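Local coordinates for protein Rab3 interacting molecule variant 2 (Drosophila melanogaster, PDB 4TS6) that probably helps organise the presynaptic active zone and promote synaptic release, this fragment being its C2A domain, at residues F51-R56 / L93-L98; L14-D19 / V113-A118; G43-A48 / V67-E72; P7-L12 / G34-Q39; L29-G34 / E72-Q77. All coordinates share one frame; numbering follows the deposited sequence. Where two conformers were deposited one is given.

Contact 1: F51-R56 / L93-L98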
# COMPACT_ATOMS: atom_id res chain seq x y z
N PHE A 51 1.80 5.20 4.11
CA PHE A 51 2.36 6.42 4.68
C PHE A 51 3.32 7.01 3.69
O PHE A 51 4.01 6.26 2.99
CB PHE A 51 3.15 6.11 5.95
CG PHE A 51 2.30 5.93 7.16
CD1 PHE A 51 1.76 4.70 7.47
CD2 PHE A 51 2.03 7.01 7.99
CE1 PHE A 51 0.96 4.53 8.61
CE2 PHE A 51 1.25 6.86 9.12
CZ PHE A 51 0.71 5.62 9.42
N LEU A 52 3.40 8.34 3.63
CA LEU A 52 4.47 8.96 2.84
C LEU A 52 5.53 9.43 3.81
O LEU A 52 5.40 10.52 4.39
CB LEU A 52 3.94 10.14 2.02
CG LEU A 52 4.95 10.86 1.14
CD1 LEU A 52 5.50 9.90 0.08
CD2 LEU A 52 4.31 12.06 0.48
N LEU A 53 6.56 8.61 4.01
CA LEU A 53 7.56 8.86 5.05
C LEU A 53 8.52 9.96 4.60
O LEU A 53 8.72 10.14 3.40
CB LEU A 53 8.33 7.57 5.37
CG LEU A 53 7.51 6.39 5.86
CD1 LEU A 53 8.45 5.23 6.16
CD2 LEU A 53 6.76 6.79 7.11
N PRO A 54 9.16 10.68 5.56
CA PRO A 54 9.25 10.50 7.01
C PRO A 54 7.99 10.81 7.85
O PRO A 54 7.93 10.37 9.00
CB PRO A 54 10.40 11.42 7.42
CG PRO A 54 10.42 12.48 6.35
CD PRO A 54 10.09 11.74 5.09
N ASP A 55 7.02 11.54 7.30
CA ASP A 55 5.84 11.92 8.11
C ASP A 55 5.03 10.72 8.58
O ASP A 55 4.56 9.92 7.76
CB ASP A 55 4.95 12.87 7.31
CG ASP A 55 3.80 13.44 8.13
OD1 ASP A 55 3.62 13.05 9.32
OD2 ASP A 55 3.08 14.29 7.57
N ARG A 56 4.86 10.58 9.90
CA ARG A 56 4.07 9.45 10.44
C ARG A 56 2.78 9.88 11.16
O ARG A 56 2.16 9.09 11.88
CB ARG A 56 4.93 8.59 11.39
CG ARG A 56 5.91 7.65 10.69
CD ARG A 56 5.69 6.19 11.08
NE ARG A 56 6.67 5.30 10.46
CZ ARG A 56 6.38 4.22 9.74
NH1 ARG A 56 5.12 3.85 9.57
NH2 ARG A 56 7.36 3.49 9.22
N LEU A 93 9.82 8.07 1.17
CA LEU A 93 9.52 6.66 0.90
C LEU A 93 8.02 6.47 0.96
O LEU A 93 7.37 7.00 1.84
CB LEU A 93 10.16 5.76 1.96
CG LEU A 93 11.68 5.75 2.06
CD1 LEU A 93 12.12 4.81 3.16
CD2 LEU A 93 12.29 5.35 0.75
N LEU A 94 7.46 5.73 0.01
CA LEU A 94 6.06 5.32 0.14
C LEU A 94 6.06 3.95 0.81
O LEU A 94 6.62 3.00 0.28
CB LEU A 94 5.38 5.24 -1.23
CG LEU A 94 3.85 5.08 -1.18
CD1 LEU A 94 3.24 6.39 -0.75
CD2 LEU A 94 3.30 4.63 -2.52
N GLU A 95 5.45 3.86 1.98
CA GLU A 95 5.47 2.62 2.76
C GLU A 95 4.06 2.08 2.77
O GLU A 95 3.15 2.69 3.34
CB GLU A 95 5.93 2.91 4.20
CG GLU A 95 6.13 1.65 5.08
CD GLU A 95 6.17 1.98 6.57
OE1 GLU A 95 7.26 1.83 7.21
OE2 GLU A 95 5.11 2.37 7.11
N VAL A 96 3.86 0.94 2.10
CA VAL A 96 2.55 0.31 2.03
C VAL A 96 2.63 -0.98 2.83
O VAL A 96 3.45 -1.85 2.54
CB VAL A 96 2.17 -0.05 0.57
CG1 VAL A 96 0.77 -0.69 0.54
CG2 VAL A 96 2.23 1.19 -0.34
N THR A 97 1.78 -1.10 3.84
CA THR A 97 1.83 -2.27 4.70
C THR A 97 0.49 -2.99 4.67
O THR A 97 -0.55 -2.36 4.81
CB THR A 97 2.16 -1.88 6.14
OG1 THR A 97 3.36 -1.09 6.17
CG2 THR A 97 2.35 -3.11 6.98
N LEU A 98 0.53 -4.30 4.47
CA LEU A 98 -0.68 -5.12 4.52
C LEU A 98 -0.87 -5.72 5.91
O LEU A 98 0.09 -6.22 6.50
CB LEU A 98 -0.63 -6.27 3.50
CG LEU A 98 -1.35 -6.04 2.18
CD1 LEU A 98 -0.87 -4.76 1.56
CD2 LEU A 98 -1.13 -7.19 1.21

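Contact 2: L14-D19 / V113-A118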
# COMPACT_ATOMS: atom_id res chain seq x y z
N LEU A 14 0.30 -2.13 -7.60
CA LEU A 14 0.20 -0.71 -7.27
C LEU A 14 0.36 0.11 -8.54
O LEU A 14 1.12 -0.28 -9.41
CB LEU A 14 1.35 -0.28 -6.36
CG LEU A 14 1.46 -0.69 -4.91
CD1 LEU A 14 2.77 -0.18 -4.34
CD2 LEU A 14 0.30 -0.12 -4.13
N LYS A 15 -0.32 1.26 -8.62
CA LYS A 15 -0.05 2.25 -9.66
C LYS A 15 0.39 3.53 -8.97
O LYS A 15 -0.25 3.97 -8.02
CB LYS A 15 -1.29 2.54 -10.51
CG LYS A 15 -1.86 1.32 -11.21
CD LYS A 15 -3.26 1.59 -11.75
CE LYS A 15 -3.26 2.60 -12.88
NZ LYS A 15 -4.64 3.02 -13.28
N LEU A 16 1.49 4.12 -9.44
CA LEU A 16 1.96 5.38 -8.88
C LEU A 16 2.07 6.40 -9.98
O LEU A 16 2.73 6.15 -10.99
CB LEU A 16 3.34 5.20 -8.23
CG LEU A 16 3.46 4.24 -7.05
CD1 LEU A 16 4.83 4.39 -6.43
CD2 LEU A 16 2.38 4.53 -6.02
N GLY A 17 1.39 7.54 -9.82
CA GLY A 17 1.47 8.62 -10.78
C GLY A 17 1.86 9.91 -10.09
O GLY A 17 1.62 10.07 -8.89
N TYR A 18 2.48 10.83 -10.82
CA TYR A 18 2.69 12.16 -10.27
C TYR A 18 2.17 13.19 -11.25
O TYR A 18 2.56 13.19 -12.41
CB TYR A 18 4.17 12.44 -9.95
CG TYR A 18 4.34 13.88 -9.53
CD1 TYR A 18 3.98 14.29 -8.25
CD2 TYR A 18 4.82 14.83 -10.41
CE1 TYR A 18 4.11 15.62 -7.87
CE2 TYR A 18 4.95 16.15 -10.04
CZ TYR A 18 4.59 16.54 -8.77
OH TYR A 18 4.71 17.86 -8.40
N ASP A 19 1.29 14.08 -10.79
CA ASP A 19 0.75 15.12 -11.66
C ASP A 19 1.30 16.50 -11.31
O ASP A 19 0.93 17.09 -10.29
CB ASP A 19 -0.78 15.11 -11.57
CG ASP A 19 -1.42 16.17 -12.45
OD1 ASP A 19 -0.72 16.78 -13.29
OD2 ASP A 19 -2.65 16.38 -12.31
N VAL A 113 5.53 -3.17 1.19
CA VAL A 113 6.23 -2.77 -0.03
C VAL A 113 6.66 -1.36 0.25
O VAL A 113 5.85 -0.52 0.64
CB VAL A 113 5.30 -2.82 -1.25
CG1 VAL A 113 5.96 -2.15 -2.45
CG2 VAL A 113 4.94 -4.27 -1.60
N VAL A 114 7.96 -1.10 0.13
CA VAL A 114 8.47 0.23 0.38
C VAL A 114 9.09 0.76 -0.89
O VAL A 114 9.97 0.12 -1.49
CB VAL A 114 9.50 0.24 1.53
CG1 VAL A 114 9.99 1.66 1.77
CG2 VAL A 114 8.87 -0.29 2.79
N ILE A 115 8.62 1.91 -1.34
CA ILE A 115 9.10 2.45 -2.60
C ILE A 115 9.98 3.68 -2.40
O ILE A 115 9.58 4.62 -1.72
CB ILE A 115 7.94 2.73 -3.57
CG1 ILE A 115 7.32 1.38 -4.00
CG2 ILE A 115 8.43 3.49 -4.79
CD1 ILE A 115 6.01 1.49 -4.74
N ASP A 116 11.20 3.63 -2.96
CA ASP A 116 12.11 4.77 -2.94
C ASP A 116 11.73 5.70 -4.10
O ASP A 116 12.11 5.47 -5.24
CB ASP A 116 13.57 4.29 -3.09
CG ASP A 116 14.60 5.34 -2.65
OD1 ASP A 116 14.29 6.55 -2.66
OD2 ASP A 116 15.73 4.93 -2.30
N LEU A 117 10.96 6.74 -3.81
CA LEU A 117 10.32 7.52 -4.86
C LEU A 117 11.32 8.25 -5.74
O LEU A 117 11.01 8.59 -6.88
CB LEU A 117 9.31 8.50 -4.27
CG LEU A 117 8.15 7.82 -3.56
CD1 LEU A 117 7.39 8.80 -2.71
CD2 LEU A 117 7.25 7.21 -4.61
N ALA A 118 12.51 8.50 -5.21
CA ALA A 118 13.52 9.23 -5.96
C ALA A 118 13.88 8.48 -7.24
O ALA A 118 14.23 9.09 -8.25
CB ALA A 118 14.75 9.45 -5.09

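Contact 3: G43-A48 / V67-E72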
# COMPACT_ATOMS: atom_id res chain seq x y z
N GLY A 43 -8.98 -17.89 6.10
CA GLY A 43 -8.47 -16.88 5.20
C GLY A 43 -8.25 -15.59 5.95
O GLY A 43 -8.68 -15.43 7.10
N ARG A 44 -7.57 -14.67 5.31
CA ARG A 44 -7.28 -13.41 5.97
C ARG A 44 -8.36 -12.38 5.64
O ARG A 44 -9.20 -12.59 4.76
CB ARG A 44 -5.91 -12.91 5.53
CG ARG A 44 -4.82 -13.91 5.87
CD ARG A 44 -3.44 -13.30 5.82
NE ARG A 44 -2.43 -14.31 6.11
CZ ARG A 44 -1.82 -14.45 7.28
NH1 ARG A 44 -0.92 -15.40 7.45
NH2 ARG A 44 -2.12 -13.64 8.29
N ASN A 45 -8.31 -11.26 6.36
CA ASN A 45 -9.18 -10.12 6.10
C ASN A 45 -8.28 -8.93 5.91
O ASN A 45 -8.11 -8.12 6.83
CB ASN A 45 -10.11 -9.87 7.28
CG ASN A 45 -10.91 -11.09 7.67
OD1 ASN A 45 -11.69 -11.61 6.88
ND2 ASN A 45 -10.74 -11.55 8.91
N PRO A 46 -7.70 -8.81 4.72
CA PRO A 46 -6.63 -7.86 4.40
C PRO A 46 -7.08 -6.41 4.18
O PRO A 46 -8.10 -6.17 3.55
CB PRO A 46 -6.05 -8.42 3.07
CG PRO A 46 -6.70 -9.77 2.85
CD PRO A 46 -8.01 -9.70 3.58
N TYR A 47 -6.31 -5.47 4.73
CA TYR A 47 -6.42 -4.05 4.38
C TYR A 47 -5.02 -3.53 4.34
O TYR A 47 -4.09 -4.17 4.84
CB TYR A 47 -7.22 -3.25 5.41
CG TYR A 47 -6.62 -3.21 6.80
CD1 TYR A 47 -6.86 -4.23 7.72
CD2 TYR A 47 -5.82 -2.15 7.21
CE1 TYR A 47 -6.32 -4.19 9.02
CE2 TYR A 47 -5.28 -2.10 8.49
CZ TYR A 47 -5.53 -3.12 9.38
OH TYR A 47 -4.98 -3.05 10.66
N ALA A 48 -4.85 -2.35 3.74
CA ALA A 48 -3.52 -1.79 3.61
C ALA A 48 -3.46 -0.43 4.25
O ALA A 48 -4.44 0.30 4.28
CB ALA A 48 -3.11 -1.73 2.15
N VAL A 67 -11.25 -6.11 3.19
CA VAL A 67 -11.98 -7.13 2.43
C VAL A 67 -12.05 -8.43 3.24
O VAL A 67 -11.05 -8.87 3.81
CB VAL A 67 -11.32 -7.40 1.07
CG1 VAL A 67 -12.12 -8.43 0.30
CG2 VAL A 67 -11.22 -6.11 0.28
N GLY A 68 -13.22 -9.04 3.30
CA GLY A 68 -13.40 -10.21 4.15
C GLY A 68 -12.92 -11.53 3.58
O GLY A 68 -13.09 -11.79 2.39
N THR A 69 -12.30 -12.34 4.44
CA THR A 69 -11.96 -13.75 4.17
C THR A 69 -11.48 -14.06 2.75
O THR A 69 -12.21 -14.62 1.95
CB THR A 69 -13.12 -14.68 4.58
OG1 THR A 69 -14.14 -14.68 3.58
CG2 THR A 69 -13.70 -14.20 5.89
N THR A 70 -10.23 -13.71 2.45
CA THR A 70 -9.70 -13.88 1.10
C THR A 70 -8.17 -13.81 1.07
O THR A 70 -7.56 -13.10 1.88
CB THR A 70 -10.27 -12.80 0.14
OG1 THR A 70 -9.76 -13.00 -1.19
CG2 THR A 70 -9.87 -11.41 0.61
N CYS A 71 -7.55 -14.54 0.14
CA CYS A 71 -6.11 -14.40 -0.07
C CYS A 71 -5.82 -13.57 -1.31
O CYS A 71 -4.66 -13.39 -1.69
CB CYS A 71 -5.47 -15.77 -0.22
SG CYS A 71 -5.82 -16.87 1.14
N GLU A 72 -6.89 -13.07 -1.94
CA GLU A 72 -6.76 -12.27 -3.16
C GLU A 72 -7.61 -11.00 -3.04
O GLU A 72 -8.54 -10.80 -3.81
CB GLU A 72 -7.24 -13.08 -4.37
CG GLU A 72 -6.79 -14.54 -4.36
CD GLU A 72 -5.38 -14.71 -4.88
OE1 GLU A 72 -4.96 -13.90 -5.73
OE2 GLU A 72 -4.69 -15.67 -4.46

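Contact 4: P7-L12 / G34-Q39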
# COMPACT_ATOMS: atom_id res chain seq x y z
N PRO A 7 7.67 -15.95 7.69
CA PRO A 7 7.71 -16.29 6.26
C PRO A 7 6.66 -15.51 5.45
O PRO A 7 5.52 -15.96 5.32
CB PRO A 7 7.42 -17.79 6.24
CG PRO A 7 6.65 -18.05 7.50
CD PRO A 7 7.16 -17.07 8.52
N ILE A 8 7.05 -14.36 4.92
CA ILE A 8 6.13 -13.52 4.14
C ILE A 8 6.02 -14.00 2.68
O ILE A 8 7.03 -14.28 2.03
CB ILE A 8 6.52 -12.02 4.19
CG1 ILE A 8 6.09 -11.39 5.53
CG2 ILE A 8 5.85 -11.23 3.07
CD1 ILE A 8 7.10 -11.52 6.64
N GLU A 9 4.78 -14.09 2.18
CA GLU A 9 4.51 -14.48 0.80
C GLU A 9 3.34 -13.69 0.20
O GLU A 9 2.49 -13.18 0.93
CB GLU A 9 4.23 -15.98 0.71
CG GLU A 9 3.41 -16.54 1.86
CD GLU A 9 3.05 -18.00 1.66
OE1 GLU A 9 3.46 -18.83 2.49
OE2 GLU A 9 2.35 -18.30 0.67
N GLY A 10 3.31 -13.59 -1.12
CA GLY A 10 2.30 -12.79 -1.79
C GLY A 10 2.87 -11.52 -2.39
O GLY A 10 4.01 -11.13 -2.12
N ARG A 11 2.06 -10.84 -3.21
CA ARG A 11 2.52 -9.64 -3.89
C ARG A 11 1.36 -8.67 -4.07
O ARG A 11 0.19 -9.05 -3.99
CB ARG A 11 3.14 -10.01 -5.25
CG ARG A 11 2.33 -11.00 -6.01
CD ARG A 11 3.00 -11.44 -7.31
NE ARG A 11 2.13 -12.33 -8.07
CZ ARG A 11 1.85 -13.58 -7.71
NH1 ARG A 11 2.38 -14.10 -6.61
NH2 ARG A 11 1.04 -14.32 -8.46
N LEU A 12 1.71 -7.41 -4.31
CA LEU A 12 0.75 -6.33 -4.32
C LEU A 12 0.83 -5.63 -5.67
O LEU A 12 1.93 -5.50 -6.22
CB LEU A 12 1.12 -5.34 -3.21
CG LEU A 12 0.36 -4.03 -3.14
CD1 LEU A 12 -1.05 -4.28 -2.64
CD2 LEU A 12 1.08 -3.06 -2.22
N GLY A 34 -1.94 -14.10 -3.72
CA GLY A 34 -1.01 -15.10 -3.22
C GLY A 34 -0.70 -15.00 -1.73
O GLY A 34 0.30 -15.55 -1.26
N LEU A 35 -1.55 -14.31 -0.98
CA LEU A 35 -1.35 -14.24 0.46
C LEU A 35 -1.52 -15.61 1.09
O LEU A 35 -2.27 -16.45 0.60
CB LEU A 35 -2.32 -13.25 1.08
CG LEU A 35 -2.37 -11.87 0.42
CD1 LEU A 35 -3.33 -10.99 1.17
CD2 LEU A 35 -0.98 -11.23 0.34
N SER A 36 -0.83 -15.84 2.20
CA SER A 36 -0.96 -17.10 2.92
C SER A 36 -2.29 -17.14 3.65
O SER A 36 -2.91 -16.10 3.90
CB SER A 36 0.15 -17.19 3.95
OG SER A 36 0.13 -16.05 4.79
N LEU A 37 -2.72 -18.34 4.00
CA LEU A 37 -3.81 -18.51 4.96
C LEU A 37 -3.25 -18.28 6.36
O LEU A 37 -2.03 -18.24 6.56
CB LEU A 37 -4.38 -19.92 4.87
CG LEU A 37 -4.88 -20.41 3.51
CD1 LEU A 37 -5.13 -21.91 3.53
CD2 LEU A 37 -6.15 -19.66 3.12
N ARG A 38 -4.13 -18.14 7.34
CA ARG A 38 -3.68 -18.13 8.73
C ARG A 38 -3.32 -19.57 9.12
O ARG A 38 -3.68 -20.51 8.42
CB ARG A 38 -4.79 -17.60 9.64
CG ARG A 38 -5.22 -16.18 9.33
CD ARG A 38 -6.32 -15.75 10.30
NE ARG A 38 -6.72 -14.37 10.09
CZ ARG A 38 -7.84 -13.84 10.57
NH1 ARG A 38 -8.13 -12.57 10.33
NH2 ARG A 38 -8.68 -14.59 11.28
N GLN A 39 -2.60 -19.72 10.23
CA GLN A 39 -2.24 -21.04 10.75
C GLN A 39 -3.49 -21.87 10.94
O GLN A 39 -3.51 -23.06 10.63
CB GLN A 39 -1.56 -20.89 12.11
CG GLN A 39 -0.72 -19.64 12.24
CD GLN A 39 0.74 -19.91 11.95
OE1 GLN A 39 1.08 -20.85 11.23
NE2 GLN A 39 1.61 -19.08 12.51
O HOH W 1 0.93 -13.73 2.93

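Contact 5: L29-G34 / E72-Q77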
# COMPACT_ATOMS: atom_id res chain seq x y z
N LEU A 29 -3.92 1.37 -4.95
CA LEU A 29 -3.74 -0.02 -4.57
C LEU A 29 -4.81 -0.84 -5.27
O LEU A 29 -5.99 -0.78 -4.91
CB LEU A 29 -3.89 -0.19 -3.06
CG LEU A 29 -2.65 0.13 -2.24
CD1 LEU A 29 -2.25 1.58 -2.35
CD2 LEU A 29 -2.96 -0.19 -0.82
N VAL A 30 -4.41 -1.60 -6.27
CA VAL A 30 -5.38 -2.32 -7.08
C VAL A 30 -5.84 -3.55 -6.33
O VAL A 30 -7.03 -3.69 -6.01
CB VAL A 30 -4.78 -2.72 -8.43
CG1 VAL A 30 -5.80 -3.43 -9.29
CG2 VAL A 30 -4.25 -1.48 -9.13
N CYS A 31 -4.90 -4.44 -6.04
CA CYS A 31 -5.21 -5.71 -5.40
C CYS A 31 -3.94 -6.32 -4.86
O CYS A 31 -2.85 -5.77 -5.06
CB CYS A 31 -5.83 -6.67 -6.42
SG CYS A 31 -4.64 -7.31 -7.62
N ALA A 32 -4.08 -7.45 -4.19
CA ALA A 32 -2.95 -8.25 -3.75
C ALA A 32 -3.31 -9.68 -4.07
O ALA A 32 -4.49 -10.00 -4.18
CB ALA A 32 -2.72 -8.09 -2.25
N THR A 33 -2.31 -10.54 -4.23
CA THR A 33 -2.56 -11.92 -4.61
C THR A 33 -1.57 -12.84 -3.91
O THR A 33 -0.48 -12.40 -3.54
CB THR A 33 -2.47 -12.08 -6.15
OG1 THR A 33 -3.05 -13.33 -6.54
CG2 THR A 33 -1.03 -12.06 -6.62
N GLY A 34 -1.94 -14.10 -3.72
CA GLY A 34 -1.01 -15.10 -3.22
C GLY A 34 -0.70 -15.00 -1.73
O GLY A 34 0.30 -15.55 -1.26
N GLU A 72 -6.89 -13.07 -1.94
CA GLU A 72 -6.76 -12.27 -3.16
C GLU A 72 -7.61 -11.00 -3.04
O GLU A 72 -8.54 -10.80 -3.81
CB GLU A 72 -7.24 -13.08 -4.37
CG GLU A 72 -6.79 -14.54 -4.36
CD GLU A 72 -5.38 -14.71 -4.88
OE1 GLU A 72 -4.96 -13.90 -5.73
OE2 GLU A 72 -4.69 -15.67 -4.46
N PRO A 73 -7.27 -10.12 -2.08
CA PRO A 73 -8.10 -8.92 -1.89
C PRO A 73 -8.02 -7.95 -3.07
O PRO A 73 -6.93 -7.74 -3.60
CB PRO A 73 -7.47 -8.26 -0.66
CG PRO A 73 -6.00 -8.69 -0.72
CD PRO A 73 -6.08 -10.12 -1.21
N ARG A 74 -9.15 -7.37 -3.46
CA ARG A 74 -9.14 -6.29 -4.44
C ARG A 74 -9.74 -5.04 -3.82
O ARG A 74 -10.83 -5.08 -3.24
CB ARG A 74 -9.93 -6.69 -5.70
CG ARG A 74 -9.48 -8.02 -6.32
CD ARG A 74 -10.17 -8.32 -7.65
NE ARG A 74 -9.92 -7.28 -8.64
CZ ARG A 74 -8.87 -7.27 -9.46
NH1 ARG A 74 -7.98 -8.25 -9.40
NH2 ARG A 74 -8.71 -6.28 -10.33
N TRP A 75 -9.04 -3.92 -3.92
CA TRP A 75 -9.53 -2.67 -3.35
C TRP A 75 -9.91 -1.64 -4.42
O TRP A 75 -10.92 -0.95 -4.29
CB TRP A 75 -8.51 -2.06 -2.37
CG TRP A 75 -8.10 -2.98 -1.25
CD1 TRP A 75 -8.80 -3.28 -0.11
CD2 TRP A 75 -6.86 -3.71 -1.16
NE1 TRP A 75 -8.07 -4.15 0.68
CE2 TRP A 75 -6.88 -4.42 0.05
CE3 TRP A 75 -5.74 -3.82 -2.00
CZ2 TRP A 75 -5.81 -5.25 0.45
CZ3 TRP A 75 -4.69 -4.63 -1.61
CH2 TRP A 75 -4.73 -5.33 -0.39
N GLY A 76 -9.09 -1.55 -5.47
CA GLY A 76 -9.25 -0.51 -6.47
C GLY A 76 -9.29 0.88 -5.86
O GLY A 76 -10.07 1.74 -6.30
N GLN A 77 -8.45 1.12 -4.86
CA GLN A 77 -8.53 2.33 -4.04
C GLN A 77 -7.42 3.32 -4.35
O GLN A 77 -6.24 2.97 -4.32
CB GLN A 77 -8.44 1.93 -2.56
CG GLN A 77 -8.99 2.96 -1.60
CD GLN A 77 -10.10 2.42 -0.70
OE1 GLN A 77 -10.19 1.21 -0.42
NE2 GLN A 77 -10.95 3.32 -0.24

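Contact 1: F51-R56 / L93-L98
At the edge of the Arg56 guanidinium lies the carboxylate of Glu95, gripped end-on: NH2 of Arg56 reaches OE1 of Glu95 at 2.6 Å while its NH1 reaches OE2 at 2.9 Å. Both oxygens are met on their syn sides. The fork is twisted, however, since the two planes stand 46° apart and each oxygen sits somewhat off the guanidinium plane. One guanidinium face is covered by CD2 of Leu53, 3.6 Å above its centre. Arg56 NH1 in turn hangs over the rim of one face of the Phe51 ring. Glu95 presents its carboxylate because CG is anti to the backbone N (chi1 -174°) and the chain runs on extended, passing CD1 of Leu53, which comes within 3.8 Å of OE1 of Glu95.

Beneath this salt bridge the strands pair antiparallel. Phe51 and Glu95 form one hydrogen-bonded pair, Leu53 and Leu93 another, the latter with Leu53 N to Leu93 O at 2.8 Å. Leu52 and Leu94 turn to the opposite face, CD1 to CD1 at 4.3 Å, where Leu25 and Val27 of strand 24-33 meet them. Strand 93-100 thus lies between 46-53 and 108-116, its backbone joined to both.

Contact 2: L14-D19 / V113-A118
CD1 of Ile115 rests over the groove formed by two leucines of the facing strand, 3.6 Å from CD1 of Leu16 and 3.7 Å from CD1 of Leu14. In each pair the side chains meet end-on, methyl to methyl. The torsions account for this reach. Ile115 places CG1 beside its backbone N (chi1 -68°) and then extends to CD1 (chi2 169°), spending its longer branch on the crossing. Its shorter branch, CG2, also approaches Leu16 CD1, at 4.1 Å. Leu14 and Leu16 share one conformation, CG opposite the carbonyl carbon and CD1 continuing outward from an extended chi2, which makes CD1 the touching methyl in each.

The flanks are looser. Val113 and Leu14 run antiparallel past one another, CG1 to CD1 4.2 Å, and Leu117, at the start of a 3-10 segment, turns CD2 toward Leu16 CD1 at 4.1 Å. No hydrogen bond spans the interface, and all five touching residues are buried. The short segments approach to 11.3 Å between axes at an angle of 23°, far too distant for backbone pairing within one sheet. Leu29, Val27 and Tyr129 add to the same layer. Strands 11-19 and 108-116 belong to different four-stranded antiparallel sheets, and side chains meeting face to face between such sheets form the hydrophobic interior of the C2-domain beta sandwich.

Contact 3: G43-A48 / V67-E72
Asn45 lays its amide alongside the Thr69 side chain, both pointing the same way, with OD1 of Asn45 3.4 Å from CG2 of Thr69. The same oxygen accepts a short, nearly straight bond from Thr69 N (2.6 Å, N-H...O 171°), the donor tilted slightly from the amide plane. In Asn45, chi1 of -54° and chi2 of -61° together bring OD1 to the turn made by the second segment, where Thr69 adopts positive phi. On the far side of the amide, ND2 is held by Tyr101 O, so both ends of the group are fixed and its rotation is set. An alanine here is likely to leave Thr69 N without its acceptor and Tyr101 O without the amide donor.

Two backbone bonds flank this link. Thr70 N donates to Arg44 O at 2.8 Å, in the carbonyl plane, and Val67 N donates to Pro46 O over a longer 3.2 Å. Between them Pro46 fits its ring into the curve of the loop: CD packs 3.2 Å from Val67 O and 3.9 Å from Thr70 CG2. Arg44 extends away, its NE bonded to Ser36 O, whereas its backbone N is buried here with no partner in the model. Thr70 OG1 accepts from Glu72 N, an ST turn that closes the bend. The contact joins two of the loops at one end of the sandwich, the end that holds calcium in many other C2 domains; RIM C2A is generally regarded as a calcium-independent member.

Contact 4: P7-L12 / G34-Q39
Glu9 and Ser36 carry the polar part of this contact through a water molecule. The water donates to Glu9 O at 2.6 Å and accepts from Ser36 N at 2.8 Å, so one solvent molecule joins a carbonyl of the N-terminal arm to an amide of the loop. No direct hydrogen bond crosses between the segments.

Van der Waals contacts come next. The carboxylate end of Glu9 lies against the methylene of Ser36, with CD of Glu9 3.8 Å from CB of Ser36. This fold-over follows from chi1 of 39°, which sets CG between the backbone N and the carbonyl carbon, after which the chain extends along the loop. Leu35 sends its CD2 back to the arm, 4.0 Å from Glu9 O and 4.2 Å from Gly10 CA.

Backbone closeness is the third kind. Gly10 CA approaches Gly34 O to 3.4 Å, where the chains pass with CA atoms 4.3 Å apart. A beta carbon on Gly10 would run into Leu35 CD2, and its phi of 109° would also press that carbon against the preceding carbonyl. Gly34 has positive phi too, as the chain leaves strand 24-33. Backbone bonds from Gly10 to Leu131 and from Arg11 to Thr33 tie the arm to the sheet nearby. Toward this loop, then, the arm is probably held by close fit and one water, its direct hydrogen bonds going to the sheet instead.

Contact 5: L29-G34 / E72-Q77
A G1 beta bulge shapes this antiparallel pairing in the C2 sandwich: Gly76, at positive phi, and Gln77 both face Leu29. At the bulge Val30 O takes two donors, Trp75 N at 2.9 Å and Gly76 N at 3.0 Å, both from the same face of its plane. The register shifts by one before Cys31 pairs with Arg74.

The largest bump is the Trp75 indole. CG beside the backbone N (chi1 -56°) lays the ring along strand 24-33, where CZ3 of Trp75 comes 3.7 Å from Cys31 C and its CH2 3.9 Å from Ala32 CB. Pro73 CB lies over one ring face, toward its rim, and Pro46 and Val67 also touch the side chain. An alanine in its place would probably open a gap beside Ala32 and Pro73 and leave them without their aromatic neighbour. Ala32 CB packs against the notch where this ring and Pro73 adjoin, 3.7 Å from CG of Pro73, while Ala32 N bonds to Pro73 O. Where Cys31 and Arg74 share a sheet face, Cys31 CB lies over the guanidinium rim. At the far end, Gly34 N donates to OE2 of Glu72 at 3.3 Å, from above the carboxylate plane.

Contacts 1 and 5 lie in opposite sheets, with centres about 18 Å apart, and meet through the interior where Leu98 CD2 packs 3.9 Å from Ala32 CB. Contact 2 bridges those sheets: it borders contact 1 through the backbone pairing of Leu94 with Ile115, and contact 5 through Leu14 against Leu29. Contacts 3 and 4 gather at one end of the sandwich, centres about 10 Å apart, and touch where Asn45 ND2 packs 3.1 Å from Arg38 NH1. Contact 3 also adjoins contact 5 (centres about 9 Å apart), sharing Glu72, while contact 2 lies on the other side of the chain's centre, about 23 Å from contact 3. Contacts 4 and 5 share Gly34.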